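PDB 5G5S: protein argonaute from Methanocaldococcus jannaschii, which uses short single-stranded DNA guides to bind and cleave complementary single-stranded DNA, and may thereby defend the archaeon against invading genetic elements. Local coordinates for residues A[177-182]-A[199-204]; A[549-554]-A[560-565]; A[568-573]-A[660-665]; A[624-629]-A[664-669]. All coordinates share one frame; numbering follows the deposited sequence.

Contact 1. Residues A[177-182]-A[199-204]; sequences LLEEYV and SLVDAP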
loop_
_atom_site.group_PDB
_atom_site.type_symbol
_atom_site.label_atom_id
_atom_site.label_comp_id
_atom_site.label_asym_id
_atom_site.label_seq_id
_atom_site.Cartn_x
_atom_site.Cartn_y
_atom_site.Cartn_z
ATOM N N LEU A 177 7.165 13.959 15.008
ATOM C CA LEU A 177 7.294 12.497 14.992
ATOM C C LEU A 177 5.941 11.828 14.879
ATOM O O LEU A 177 5.844 10.769 14.264
ATOM C CB LEU A 177 8.027 11.948 16.233
ATOM C CG LEU A 177 9.563 11.975 16.270
ATOM C CD1 LEU A 177 10.073 11.049 17.350
ATOM C CD2 LEU A 177 10.193 11.550 14.935
ATOM N N LEU A 178 4.900 12.448 15.460
ATOM C CA LEU A 178 3.525 11.968 15.397
ATOM C C LEU A 178 3.011 11.925 13.947
ATOM O O LEU A 178 2.349 10.960 13.571
ATOM C CB LEU A 178 2.608 12.831 16.279
ATOM C CG LEU A 178 1.235 12.245 16.597
ATOM C CD1 LEU A 178 1.349 11.002 17.459
ATOM C CD2 LEU A 178 0.354 13.266 17.277
ATOM N N GLU A 179 3.359 12.945 13.133
ATOM C CA GLU A 179 2.974 13.049 11.715
ATOM C C GLU A 179 3.536 11.888 10.886
ATOM O O GLU A 179 2.867 11.410 9.975
ATOM C CB GLU A 179 3.382 14.408 11.120
ATOM C CG GLU A 179 2.742 15.587 11.835
ATOM C CD GLU A 179 3.081 16.986 11.362
ATOM O OE1 GLU A 179 4.139 17.175 10.716
ATOM O OE2 GLU A 179 2.299 17.909 11.680
ATOM N N GLU A 180 4.733 11.394 11.250
ATOM C CA GLU A 180 5.387 10.249 10.613
ATOM C C GLU A 180 4.611 8.934 10.822
ATOM O O GLU A 180 4.928 7.934 10.177
ATOM C CB GLU A 180 6.826 10.102 11.135
ATOM C CG GLU A 180 7.826 11.024 10.462
ATOM C CD GLU A 180 7.763 11.068 8.949
ATOM O OE1 GLU A 180 7.863 9.993 8.311
ATOM O OE2 GLU A 180 7.581 12.180 8.402
ATOM N N TYR A 181 3.617 8.939 11.743
ATOM C CA TYR A 181 2.775 7.792 12.077
ATOM C C TYR A 181 1.429 7.782 11.349
ATOM O O TYR A 181 0.647 6.848 11.524
ATOM C CB TYR A 181 2.686 7.577 13.609
ATOM C CG TYR A 181 3.977 7.005 14.157
ATOM C CD1 TYR A 181 5.067 7.826 14.423
ATOM C CD2 TYR A 181 4.154 5.630 14.279
ATOM C CE1 TYR A 181 6.289 7.300 14.839
ATOM C CE2 TYR A 181 5.370 5.090 14.694
ATOM C CZ TYR A 181 6.433 5.931 14.984
ATOM O OH TYR A 181 7.636 5.408 15.388
ATOM N N VAL A 182 1.200 8.779 10.464
ATOM C CA VAL A 182 0.008 8.837 9.612
ATOM C C VAL A 182 0.074 7.617 8.658
ATOM O O VAL A 182 1.096 7.400 8.001
ATOM C CB VAL A 182 -0.130 10.185 8.847
ATOM C CG1 VAL A 182 -1.268 10.131 7.841
ATOM C CG2 VAL A 182 -0.330 11.350 9.809
ATOM N N SER A 199 -4.919 9.596 9.902
ATOM C CA SER A 199 -5.012 10.269 8.604
ATOM C C SER A 199 -4.695 11.757 8.696
ATOM O O SER A 199 -4.390 12.357 7.667
ATOM C CB SER A 199 -6.377 10.041 7.962
ATOM O OG SER A 199 -6.483 8.739 7.409
ATOM N N LEU A 200 -4.742 12.352 9.919
ATOM C CA LEU A 200 -4.446 13.772 10.156
ATOM C C LEU A 200 -4.087 14.109 11.605
ATOM O O LEU A 200 -4.336 13.311 12.498
ATOM C CB LEU A 200 -5.616 14.678 9.693
ATOM C CG LEU A 200 -5.504 15.290 8.294
ATOM C CD1 LEU A 200 -6.832 15.868 7.846
ATOM C CD2 LEU A 200 -4.388 16.338 8.214
ATOM N N VAL A 201 -3.507 15.309 11.822
ATOM C CA VAL A 201 -3.158 15.893 13.127
ATOM C C VAL A 201 -3.789 17.317 13.235
ATOM O O VAL A 201 -4.601 17.692 12.377
ATOM C CB VAL A 201 -1.631 15.889 13.449
ATOM C CG1 VAL A 201 -1.092 14.475 13.659
ATOM C CG2 VAL A 201 -0.830 16.640 12.388
ATOM N N ASP A 202 -3.420 18.088 14.288
ATOM C CA ASP A 202 -3.882 19.458 14.583
ATOM C C ASP A 202 -3.060 20.045 15.745
ATOM O O ASP A 202 -2.431 19.299 16.500
ATOM C CB ASP A 202 -5.399 19.482 14.909
ATOM C CG ASP A 202 -6.047 20.848 15.048
ATOM O OD1 ASP A 202 -5.767 21.733 14.201
ATOM O OD2 ASP A 202 -6.879 21.018 15.971
ATOM N N ALA A 203 -3.060 21.382 15.869
ATOM C CA ALA A 203 -2.342 22.148 16.891
ATOM C C ALA A 203 -2.704 21.742 18.330
ATOM O O ALA A 203 -3.863 21.392 18.583
ATOM C CB ALA A 203 -2.600 23.636 16.693
ATOM N N PRO A 204 -1.739 21.807 19.287
ATOM C CA PRO A 204 -2.065 21.468 20.684
ATOM C C PRO A 204 -3.002 22.485 21.360
ATOM O O PRO A 204 -2.811 23.695 21.207
ATOM C CB PRO A 204 -0.692 21.407 21.364
ATOM C CG PRO A 204 0.179 22.270 20.560
ATOM C CD PRO A 204 -0.318 22.195 19.146
#

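Contact 2. Residues A[549-554]-A[560-565]; sequences YVIEYL and IDMENK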
loop_
_atom_site.group_PDB
_atom_site.type_symbol
_atom_site.label_atom_id
_atom_site.label_comp_id
_atom_site.label_asym_id
_atom_site.label_seq_id
_atom_site.Cartn_x
_atom_site.Cartn_y
_atom_site.Cartn_z
ATOM N N TYR A 549 -16.691 9.924 -10.388
ATOM C CA TYR A 549 -16.268 11.274 -10.002
ATOM C C TYR A 549 -14.795 11.556 -10.320
ATOM O O TYR A 549 -14.485 12.668 -10.747
ATOM C CB TYR A 549 -16.580 11.569 -8.523
ATOM C CG TYR A 549 -15.976 12.864 -8.025
ATOM C CD1 TYR A 549 -16.605 14.086 -8.254
ATOM C CD2 TYR A 549 -14.744 12.877 -7.383
ATOM C CE1 TYR A 549 -16.016 15.288 -7.856
ATOM C CE2 TYR A 549 -14.161 14.066 -6.953
ATOM C CZ TYR A 549 -14.798 15.269 -7.189
ATOM O OH TYR A 549 -14.214 16.429 -6.736
ATOM N N VAL A 550 -13.891 10.566 -10.108
ATOM C CA VAL A 550 -12.459 10.678 -10.399
ATOM C C VAL A 550 -12.276 11.031 -11.887
ATOM O O VAL A 550 -11.558 11.983 -12.205
ATOM C CB VAL A 550 -11.667 9.395 -9.994
ATOM C CG1 VAL A 550 -10.218 9.438 -10.489
ATOM C CG2 VAL A 550 -11.709 9.175 -8.489
ATOM N N ILE A 551 -12.964 10.288 -12.777
ATOM C CA ILE A 551 -12.917 10.472 -14.229
ATOM C C ILE A 551 -13.392 11.858 -14.624
ATOM O O ILE A 551 -12.710 12.528 -15.401
ATOM C CB ILE A 551 -13.649 9.324 -14.977
ATOM C CG1 ILE A 551 -13.011 7.945 -14.631
ATOM C CG2 ILE A 551 -13.635 9.570 -16.484
ATOM C CD1 ILE A 551 -13.858 6.726 -14.937
ATOM N N GLU A 552 -14.530 12.309 -14.047
ATOM C CA GLU A 552 -15.106 13.632 -14.277
ATOM C C GLU A 552 -14.098 14.702 -13.860
ATOM O O GLU A 552 -13.882 15.646 -14.609
ATOM C CB GLU A 552 -16.406 13.813 -13.473
ATOM C CG GLU A 552 -17.601 13.045 -14.013
ATOM C CD GLU A 552 -18.863 13.257 -13.198
ATOM O OE1 GLU A 552 -19.510 14.314 -13.376
ATOM O OE2 GLU A 552 -19.195 12.381 -12.365
ATOM N N TYR A 553 -13.462 14.524 -12.686
ATOM C CA TYR A 553 -12.456 15.420 -12.121
ATOM C C TYR A 553 -11.212 15.516 -13.020
ATOM O O TYR A 553 -10.702 16.624 -13.230
ATOM C CB TYR A 553 -12.060 14.971 -10.692
ATOM C CG TYR A 553 -11.195 15.987 -9.973
ATOM C CD1 TYR A 553 -11.764 17.053 -9.283
ATOM C CD2 TYR A 553 -9.803 15.910 -10.026
ATOM C CE1 TYR A 553 -10.973 18.024 -8.670
ATOM C CE2 TYR A 553 -9.003 16.876 -9.420
ATOM C CZ TYR A 553 -9.593 17.928 -8.740
ATOM O OH TYR A 553 -8.812 18.875 -8.139
ATOM N N LEU A 554 -10.729 14.362 -13.540
ATOM C CA LEU A 554 -9.543 14.321 -14.400
ATOM C C LEU A 554 -9.751 15.038 -15.725
ATOM O O LEU A 554 -8.830 15.676 -16.224
ATOM C CB LEU A 554 -9.050 12.875 -14.632
ATOM C CG LEU A 554 -8.552 12.078 -13.415
ATOM C CD1 LEU A 554 -8.354 10.653 -13.794
ATOM C CD2 LEU A 554 -7.264 12.645 -12.843
ATOM N N ILE A 560 -6.962 16.511 -18.237
ATOM C CA ILE A 560 -6.445 15.321 -18.915
ATOM C C ILE A 560 -7.489 14.906 -19.960
ATOM O O ILE A 560 -8.672 14.774 -19.628
ATOM C CB ILE A 560 -6.072 14.177 -17.921
ATOM C CG1 ILE A 560 -4.903 14.605 -16.990
ATOM C CG2 ILE A 560 -5.729 12.872 -18.664
ATOM C CD1 ILE A 560 -4.967 14.076 -15.594
ATOM N N ASP A 561 -7.065 14.754 -21.229
ATOM C CA ASP A 561 -7.970 14.316 -22.291
ATOM C C ASP A 561 -8.261 12.843 -22.047
ATOM O O ASP A 561 -7.355 12.008 -22.045
ATOM C CB ASP A 561 -7.388 14.564 -23.702
ATOM C CG ASP A 561 -8.275 14.144 -24.876
ATOM O OD1 ASP A 561 -9.506 13.992 -24.677
ATOM O OD2 ASP A 561 -7.742 14.002 -26.003
ATOM N N MET A 562 -9.516 12.542 -21.768
ATOM C CA MET A 562 -9.895 11.169 -21.487
ATOM C C MET A 562 -10.915 10.551 -22.411
ATOM O O MET A 562 -11.470 9.497 -22.109
ATOM C CB MET A 562 -10.176 10.974 -20.004
ATOM C CG MET A 562 -8.895 10.647 -19.285
ATOM S SD MET A 562 -9.042 10.762 -17.545
ATOM C CE MET A 562 -9.929 9.233 -17.175
ATOM N N GLU A 563 -11.084 11.185 -23.585
ATOM C CA GLU A 563 -11.976 10.771 -24.657
ATOM C C GLU A 563 -11.185 9.985 -25.687
ATOM O O GLU A 563 -10.013 10.310 -25.934
ATOM C CB GLU A 563 -12.586 12.000 -25.332
ATOM C CG GLU A 563 -13.316 12.930 -24.374
ATOM C CD GLU A 563 -14.025 14.125 -24.983
ATOM O OE1 GLU A 563 -13.837 14.399 -26.193
ATOM O OE2 GLU A 563 -14.775 14.794 -24.234
ATOM N N ASN A 564 -11.844 8.981 -26.329
ATOM C CA ASN A 564 -11.273 8.135 -27.397
ATOM C C ASN A 564 -9.967 7.447 -26.944
ATOM O O ASN A 564 -9.031 7.243 -27.728
ATOM C CB ASN A 564 -11.099 8.956 -28.670
ATOM C CG ASN A 564 -12.253 9.903 -28.922
ATOM O OD1 ASN A 564 -13.426 9.510 -28.940
ATOM N ND2 ASN A 564 -11.951 11.179 -29.099
ATOM N N LYS A 565 -9.939 7.091 -25.650
ATOM C CA LYS A 565 -8.807 6.498 -24.974
ATOM C C LYS A 565 -9.118 5.107 -24.455
ATOM O O LYS A 565 -10.281 4.734 -24.309
ATOM C CB LYS A 565 -8.391 7.395 -23.784
ATOM C CG LYS A 565 -7.913 8.814 -24.138
ATOM C CD LYS A 565 -6.565 8.860 -24.871
ATOM C CE LYS A 565 -6.200 10.247 -25.344
ATOM N NZ LYS A 565 -5.775 11.121 -24.220
#

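Contact 3. Residues A[568-573]-A[660-665]; sequences LFLRDG and QLLYDL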
loop_
_atom_site.group_PDB
_atom_site.type_symbol
_atom_site.label_atom_id
_atom_site.label_comp_id
_atom_site.label_asym_id
_atom_site.label_seq_id
_atom_site.Cartn_x
_atom_site.Cartn_y
_atom_site.Cartn_z
ATOM N N LEU A 568 -6.788 2.034 -18.090
ATOM C CA LEU A 568 -6.849 0.980 -17.091
ATOM C C LEU A 568 -6.645 1.616 -15.716
ATOM O O LEU A 568 -5.638 2.285 -15.510
ATOM C CB LEU A 568 -5.783 -0.113 -17.373
ATOM C CG LEU A 568 -5.579 -1.198 -16.285
ATOM C CD1 LEU A 568 -6.791 -2.098 -16.155
ATOM C CD2 LEU A 568 -4.314 -2.011 -16.519
ATOM N N PHE A 569 -7.616 1.432 -14.796
ATOM C CA PHE A 569 -7.529 1.921 -13.413
ATOM C C PHE A 569 -7.150 0.796 -12.463
ATOM O O PHE A 569 -7.692 -0.310 -12.529
ATOM C CB PHE A 569 -8.821 2.582 -12.923
ATOM C CG PHE A 569 -9.079 3.951 -13.499
ATOM C CD1 PHE A 569 -9.822 4.103 -14.668
ATOM C CD2 PHE A 569 -8.636 5.095 -12.842
ATOM C CE1 PHE A 569 -10.086 5.370 -15.180
ATOM C CE2 PHE A 569 -8.895 6.362 -13.363
ATOM C CZ PHE A 569 -9.597 6.492 -14.539
ATOM N N LEU A 570 -6.220 1.101 -11.573
ATOM C CA LEU A 570 -5.717 0.189 -10.562
ATOM C C LEU A 570 -6.138 0.744 -9.207
ATOM O O LEU A 570 -5.845 1.906 -8.880
ATOM C CB LEU A 570 -4.184 0.150 -10.667
ATOM C CG LEU A 570 -3.468 -0.860 -11.575
ATOM C CD1 LEU A 570 -4.227 -1.219 -12.822
ATOM C CD2 LEU A 570 -2.071 -0.406 -11.884
ATOM N N ARG A 571 -6.883 -0.061 -8.440
ATOM C CA ARG A 571 -7.315 0.348 -7.108
ATOM C C ARG A 571 -7.293 -0.796 -6.095
ATOM O O ARG A 571 -7.397 -1.961 -6.469
ATOM C CB ARG A 571 -8.656 1.130 -7.120
ATOM C CG ARG A 571 -9.814 0.475 -7.870
ATOM C CD ARG A 571 -11.051 1.372 -7.910
ATOM N NE ARG A 571 -11.904 1.197 -6.731
ATOM C CZ ARG A 571 -12.980 1.930 -6.450
ATOM N NH1 ARG A 571 -13.352 2.917 -7.257
ATOM N NH2 ARG A 571 -13.685 1.691 -5.352
ATOM N N ASP A 572 -7.079 -0.453 -4.824
ATOM C CA ASP A 572 -7.117 -1.377 -3.695
ATOM C C ASP A 572 -8.498 -1.151 -3.136
ATOM O O ASP A 572 -8.656 -0.424 -2.149
ATOM C CB ASP A 572 -6.044 -1.037 -2.647
ATOM C CG ASP A 572 -5.670 -2.190 -1.736
ATOM O OD1 ASP A 572 -6.579 -2.756 -1.084
ATOM O OD2 ASP A 572 -4.463 -2.517 -1.659
ATOM N N GLY A 573 -9.490 -1.665 -3.846
ATOM C CA GLY A 573 -10.889 -1.505 -3.490
ATOM C C GLY A 573 -11.842 -2.029 -4.542
ATOM O O GLY A 573 -11.464 -2.207 -5.705
ATOM N N GLN A 660 1.387 -10.152 -16.608
ATOM C CA GLN A 660 2.660 -9.729 -17.175
ATOM C C GLN A 660 2.746 -8.208 -17.154
ATOM O O GLN A 660 3.772 -7.683 -16.751
ATOM C CB GLN A 660 2.886 -10.287 -18.592
ATOM C CG GLN A 660 4.251 -9.919 -19.223
ATOM C CD GLN A 660 5.431 -10.529 -18.513
ATOM O OE1 GLN A 660 5.575 -11.748 -18.436
ATOM N NE2 GLN A 660 6.314 -9.690 -17.983
ATOM N N LEU A 661 1.662 -7.511 -17.527
ATOM C CA LEU A 661 1.605 -6.047 -17.490
ATOM C C LEU A 661 1.807 -5.521 -16.069
ATOM O O LEU A 661 2.553 -4.566 -15.872
ATOM C CB LEU A 661 0.274 -5.516 -18.078
ATOM C CG LEU A 661 -0.003 -3.989 -17.893
ATOM C CD1 LEU A 661 1.050 -3.145 -18.576
ATOM C CD2 LEU A 661 -1.345 -3.613 -18.410
ATOM N N LEU A 662 1.125 -6.127 -15.091
ATOM C CA LEU A 662 1.215 -5.736 -13.685
ATOM C C LEU A 662 2.603 -5.965 -13.149
ATOM O O LEU A 662 3.132 -5.088 -12.457
ATOM C CB LEU A 662 0.132 -6.435 -12.848
ATOM C CG LEU A 662 -1.326 -6.079 -13.225
ATOM C CD1 LEU A 662 -2.312 -6.870 -12.396
ATOM C CD2 LEU A 662 -1.595 -4.583 -13.143
ATOM N N TYR A 663 3.232 -7.116 -13.535
ATOM C CA TYR A 663 4.617 -7.436 -13.201
ATOM C C TYR A 663 5.563 -6.405 -13.785
ATOM O O TYR A 663 6.496 -5.994 -13.098
ATOM C CB TYR A 663 5.028 -8.844 -13.692
ATOM C CG TYR A 663 6.477 -9.153 -13.375
ATOM C CD1 TYR A 663 6.895 -9.361 -12.063
ATOM C CD2 TYR A 663 7.451 -9.128 -14.371
ATOM C CE1 TYR A 663 8.239 -9.598 -11.757
ATOM C CE2 TYR A 663 8.795 -9.374 -14.080
ATOM C CZ TYR A 663 9.185 -9.605 -12.770
ATOM O OH TYR A 663 10.507 -9.853 -12.472
ATOM N N ASP A 664 5.354 -6.018 -15.056
ATOM C CA ASP A 664 6.204 -5.034 -15.735
ATOM C C ASP A 664 6.161 -3.699 -15.006
ATOM O O ASP A 664 7.169 -3.006 -14.968
ATOM C CB ASP A 664 5.755 -4.813 -17.197
ATOM C CG ASP A 664 5.923 -5.981 -18.156
ATOM O OD1 ASP A 664 6.620 -6.959 -17.793
ATOM O OD2 ASP A 664 5.309 -5.942 -19.253
ATOM N N LEU A 665 4.986 -3.344 -14.444
ATOM C CA LEU A 665 4.775 -2.098 -13.706
ATOM C C LEU A 665 5.438 -2.079 -12.334
ATOM O O LEU A 665 5.735 -1.000 -11.846
ATOM C CB LEU A 665 3.290 -1.717 -13.637
ATOM C CG LEU A 665 2.627 -1.330 -14.966
ATOM C CD1 LEU A 665 1.107 -1.377 -14.850
ATOM C CD2 LEU A 665 3.083 0.045 -15.441
#

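Contact 4. Residues A[624-629]-A[664-669]; sequences FLPHKT and DLTKMN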
loop_
_atom_site.group_PDB
_atom_site.type_symbol
_atom_site.label_atom_id
_atom_site.label_comp_id
_atom_site.label_asym_id
_atom_site.label_seq_id
_atom_site.Cartn_x
_atom_site.Cartn_y
_atom_site.Cartn_z
ATOM N N PHE A 624 -0.468 -13.238 -7.290
ATOM C CA PHE A 624 0.683 -12.511 -7.804
ATOM C C PHE A 624 1.840 -12.483 -6.783
ATOM O O PHE A 624 1.679 -11.960 -5.682
ATOM C CB PHE A 624 0.153 -11.099 -8.155
ATOM C CG PHE A 624 1.010 -10.145 -8.947
ATOM C CD1 PHE A 624 1.158 -10.295 -10.321
ATOM C CD2 PHE A 624 1.586 -9.033 -8.338
ATOM C CE1 PHE A 624 1.933 -9.394 -11.057
ATOM C CE2 PHE A 624 2.355 -8.132 -9.076
ATOM C CZ PHE A 624 2.539 -8.328 -10.425
ATOM N N LEU A 625 2.999 -13.089 -7.143
ATOM C CA LEU A 625 4.185 -13.123 -6.285
ATOM C C LEU A 625 5.412 -12.607 -7.096
ATOM O O LEU A 625 6.187 -13.402 -7.657
ATOM C CB LEU A 625 4.376 -14.530 -5.690
ATOM C CG LEU A 625 5.321 -14.677 -4.492
ATOM C CD1 LEU A 625 4.805 -13.921 -3.262
ATOM C CD2 LEU A 625 5.523 -16.146 -4.141
ATOM N N PRO A 626 5.561 -11.255 -7.210
ATOM C CA PRO A 626 6.588 -10.711 -8.112
ATOM C C PRO A 626 8.046 -10.662 -7.674
ATOM O O PRO A 626 8.923 -11.011 -8.453
ATOM C CB PRO A 626 6.054 -9.307 -8.444
ATOM C CG PRO A 626 5.295 -8.902 -7.221
ATOM C CD PRO A 626 4.703 -10.174 -6.661
ATOM N N HIS A 627 8.301 -10.150 -6.480
ATOM C CA HIS A 627 9.631 -9.820 -5.985
ATOM C C HIS A 627 10.306 -10.821 -5.062
ATOM O O HIS A 627 9.644 -11.519 -4.294
ATOM C CB HIS A 627 9.544 -8.438 -5.296
ATOM C CG HIS A 627 8.658 -8.422 -4.081
ATOM N ND1 HIS A 627 7.517 -9.214 -4.000
ATOM C CD2 HIS A 627 8.786 -7.723 -2.928
ATOM C CE1 HIS A 627 7.009 -8.990 -2.798
ATOM N NE2 HIS A 627 7.738 -8.098 -2.116
ATOM N N LYS A 628 11.632 -10.843 -5.101
ATOM C CA LYS A 628 12.407 -11.706 -4.229
ATOM C C LYS A 628 12.464 -11.030 -2.866
ATOM O O LYS A 628 12.555 -9.812 -2.780
ATOM C CB LYS A 628 13.813 -11.902 -4.780
ATOM N N THR A 629 12.391 -11.821 -1.804
ATOM C CA THR A 629 12.417 -11.286 -0.451
ATOM C C THR A 629 13.424 -12.040 0.410
ATOM O O THR A 629 13.589 -13.247 0.261
ATOM C CB THR A 629 11.020 -11.389 0.183
ATOM O OG1 THR A 629 10.057 -10.868 -0.734
ATOM C CG2 THR A 629 10.933 -10.602 1.471
ATOM N N ASP A 664 5.354 -6.018 -15.056
ATOM C CA ASP A 664 6.204 -5.034 -15.735
ATOM C C ASP A 664 6.161 -3.699 -15.006
ATOM O O ASP A 664 7.169 -3.006 -14.968
ATOM C CB ASP A 664 5.755 -4.813 -17.197
ATOM C CG ASP A 664 5.923 -5.981 -18.156
ATOM O OD1 ASP A 664 6.620 -6.959 -17.793
ATOM O OD2 ASP A 664 5.309 -5.942 -19.253
ATOM N N LEU A 665 4.986 -3.344 -14.444
ATOM C CA LEU A 665 4.775 -2.098 -13.706
ATOM C C LEU A 665 5.438 -2.079 -12.334
ATOM O O LEU A 665 5.735 -1.000 -11.846
ATOM C CB LEU A 665 3.290 -1.717 -13.637
ATOM C CG LEU A 665 2.627 -1.330 -14.966
ATOM C CD1 LEU A 665 1.107 -1.377 -14.850
ATOM C CD2 LEU A 665 3.083 0.045 -15.441
ATOM N N THR A 666 5.733 -3.255 -11.734
ATOM C CA THR A 666 6.477 -3.351 -10.451
ATOM C C THR A 666 7.982 -3.021 -10.701
ATOM O O THR A 666 8.740 -2.726 -9.769
ATOM C CB THR A 666 6.327 -4.767 -9.810
ATOM O OG1 THR A 666 7.104 -5.735 -10.541
ATOM C CG2 THR A 666 4.866 -5.223 -9.667
ATOM N N LYS A 667 8.400 -3.113 -11.971
ATOM C CA LYS A 667 9.756 -2.848 -12.429
ATOM C C LYS A 667 9.986 -1.348 -12.720
ATOM O O LYS A 667 11.125 -0.933 -12.841
ATOM C CB LYS A 667 10.033 -3.702 -13.676
ATOM C CG LYS A 667 11.450 -4.193 -13.816
ATOM C CD LYS A 667 11.619 -4.922 -15.143
ATOM C CE LYS A 667 12.957 -5.613 -15.273
ATOM N NZ LYS A 667 12.942 -6.947 -14.620
ATOM N N MET A 668 8.918 -0.541 -12.850
ATOM C CA MET A 668 9.030 0.911 -13.088
ATOM C C MET A 668 9.229 1.653 -11.754
ATOM O O MET A 668 8.514 2.580 -11.404
ATOM C CB MET A 668 7.840 1.441 -13.918
ATOM C CG MET A 668 7.786 0.880 -15.346
ATOM S SD MET A 668 9.349 0.959 -16.302
ATOM C CE MET A 668 9.558 2.718 -16.461
ATOM N N ASN A 669 10.258 1.229 -11.042
ATOM C CA ASN A 669 10.653 1.645 -9.711
ATOM C C ASN A 669 11.860 2.609 -9.682
ATOM O O ASN A 669 12.882 2.352 -10.317
ATOM C CB ASN A 669 10.991 0.368 -8.892
ATOM C CG ASN A 669 11.186 0.607 -7.424
ATOM O OD1 ASN A 669 11.879 -0.127 -6.726
ATOM N ND2 ASN A 669 10.524 1.602 -6.905
#

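Contact 1. Residues A[177-182]-A[199-204]
Within the PAZ domain, which binds the 3' end of the guide DNA, the tail of helix 175-179 and the type I turn from Glu179 to Val182 lie against the end of strand 194-200, where Leu178, Glu179 and Val182 meet Val201 and Ser199. Val201, just past the strand, contributes most of its segment's buried surface, and its two methyls divide the work. CG1 passes alongside CD2 of Leu178 at 4.1 Å, the two side chains running in opposite directions. CG2 lies across the chain of Glu179, which it meets at about a right angle, 3.8 Å from Glu179 CG and 3.4 Å from Glu179 OE2. The extended glutamate carries its carboxylate past this methyl. At the far end of the turn, Val182 CG1, swung away from the backbone N (chi1 172°), rests on the Ser199 backbone, 3.8 Å from Ser199 CA. The CB of Ser199 points away, and the methyl meets this residue through main-chain atoms, CA and O. Shape rather than polar pairing therefore joins the two segments, while the carboxylate of Glu179 is probably steadied by the salt bridge from its other oxygen, OE1, to Lys449 of helix 442-452.

Contact 2. Residues A[549-554]-A[560-565]
Leu554, near the end of helix 547-556, accepts through its O the backbone N of Ile560 at 2.9 Å, a nearly straight bond with an N-H...O angle of 162° that draws the following loop back against the helix. In the RNase H-like fold of the PIWI domain this loop leads from the helix into strand 566-571. Beside this bond, the side chains of Leu554 and Ile560 lie side by side and point the same way, with Leu554 CD2 3.9 Å from Ile560 CD1. Met562 supplies the second half of the packing. Its sulfur reaches the base of the leucine, SD standing 3.6 Å from Leu554 CB, and the chain then bends at the sulfur (chi3 77°), which swings CE toward the helix. That methyl comes to 3.8 Å from Ile551 CG2, about one helical turn before Leu554, the side chains of Ile551 and Met562 crossing at about a right angle. All four of these residues are buried. Met503 of strand 501-506 touches both Leu554 and Met562, while Leu583, Ile586 and Leu590 of helix 577-590 lie against Ile551. Polar bonds also fix the loop: Glu555 OE1 accepts Met562 N, and Lys565 NZ donates to Asp561 O at 2.8 Å, approaching from above the carbonyl plane, 47° out of it.

Contact 3. Residues A[568-573]-A[660-665]
Leu568 and Leu661 supply the tightest point between strand 568-571 and helix 660-665, reaching toward each other tip to tip with their CD2 methyls 3.9 Å apart. In both residues CG stands anti to the backbone N (chi1 171° in each), which carries the branches toward the opposing segment. Further along the strand the packing is slacker. Leu570 sends CD1 toward Leu662 CD2 at 4.3 Å and CD2 toward Leu665 CD1 at 4.5 Å, spreading its two methyls over neighbouring turns of the helix. The axes approach only to 12.5 Å and cross at -68°, a separation bridged, between these two segments, by leucine side chains. Ile502 of strand 501-506 touches Leu570, Leu661 and Leu665 and so adds to the same apolar layer. Away from the strand the helix carries a polar pair: partly exposed Gln660 gives NE2 to Asp664 OD1 at 2.8 Å, with the acceptor in the plane of its amide, and the buried Asp664 OD1 is gripped a second time by Thr312 OG1. At the other end, beyond Leu570, the strand leaves the helix and leads to partly exposed Asp572, inferred by similarity to be an active-site residue and manganese ligand. The arrangement is that of an RNase H-like PIWI domain, with a helix lying over the central sheet and a probable catalytic aspartate just after a core strand.

Contact 4. Residues A[624-629]-A[664-669]
Thr666, in the last part of helix 656-666, faces Phe624 and Pro626, which lie where strand 621-625 runs out into the loop that binds the phosphorylated 5' end of the guide. From its CB, directed toward the strand, the side chain forks. The hydroxyl branch, OG1, sits between the backbone N and the carbonyl carbon (chi1 73°) and turns back along its own helix to hydrogen-bond the O of Tyr663. Across the contact OG1 has a loose neighbour, Pro626 CB at 4.3 Å. The methyl branch, CG2, makes the closer approach: it meets the rim of the Phe624 ring in the ring plane, 3.9 Å from CE2 and 4.0 Å from CZ. With its hydroxyl engaged, the threonine presents an apolar methyl to the aromatic edge, and the bond to Tyr663 O restrains its rotation. Phe624 comes from the opposite direction, its CG turned to the side of CA remote from the backbone N (chi1 -169°), which projects the ring from the strand toward the helix. There it touches Met659, Leu662 and Tyr663 of helix 656-666 as well as Val636 and Leu638 of the adjoining strand 636-645, with the ring of Phe309 also against it.

Overall arrangement
Contacts 2, 3 and 4 form a continuous series through the PIWI domain, whereas contact 1 stands apart in the PAZ domain, its centre 31 Å from that of contact 3. Phe569 joins contacts 2 and 3: its CZ lies 3.7 Å from Ile551 CG1 and 3.8 Å from Met562 CE, on the side of strand 566-571 away from its leucines. Contacts 3 and 4 share helix 656-666, and Phe624 CZ lies 3.4 Å from Tyr663 N. Asp572, probably catalytic, belongs to contact 3 and is about 11 Å from Phe624 between side chains; segment 624-629 instead runs into residues 627-634, part of the region that binds the phosphorylated 5' end of the guide.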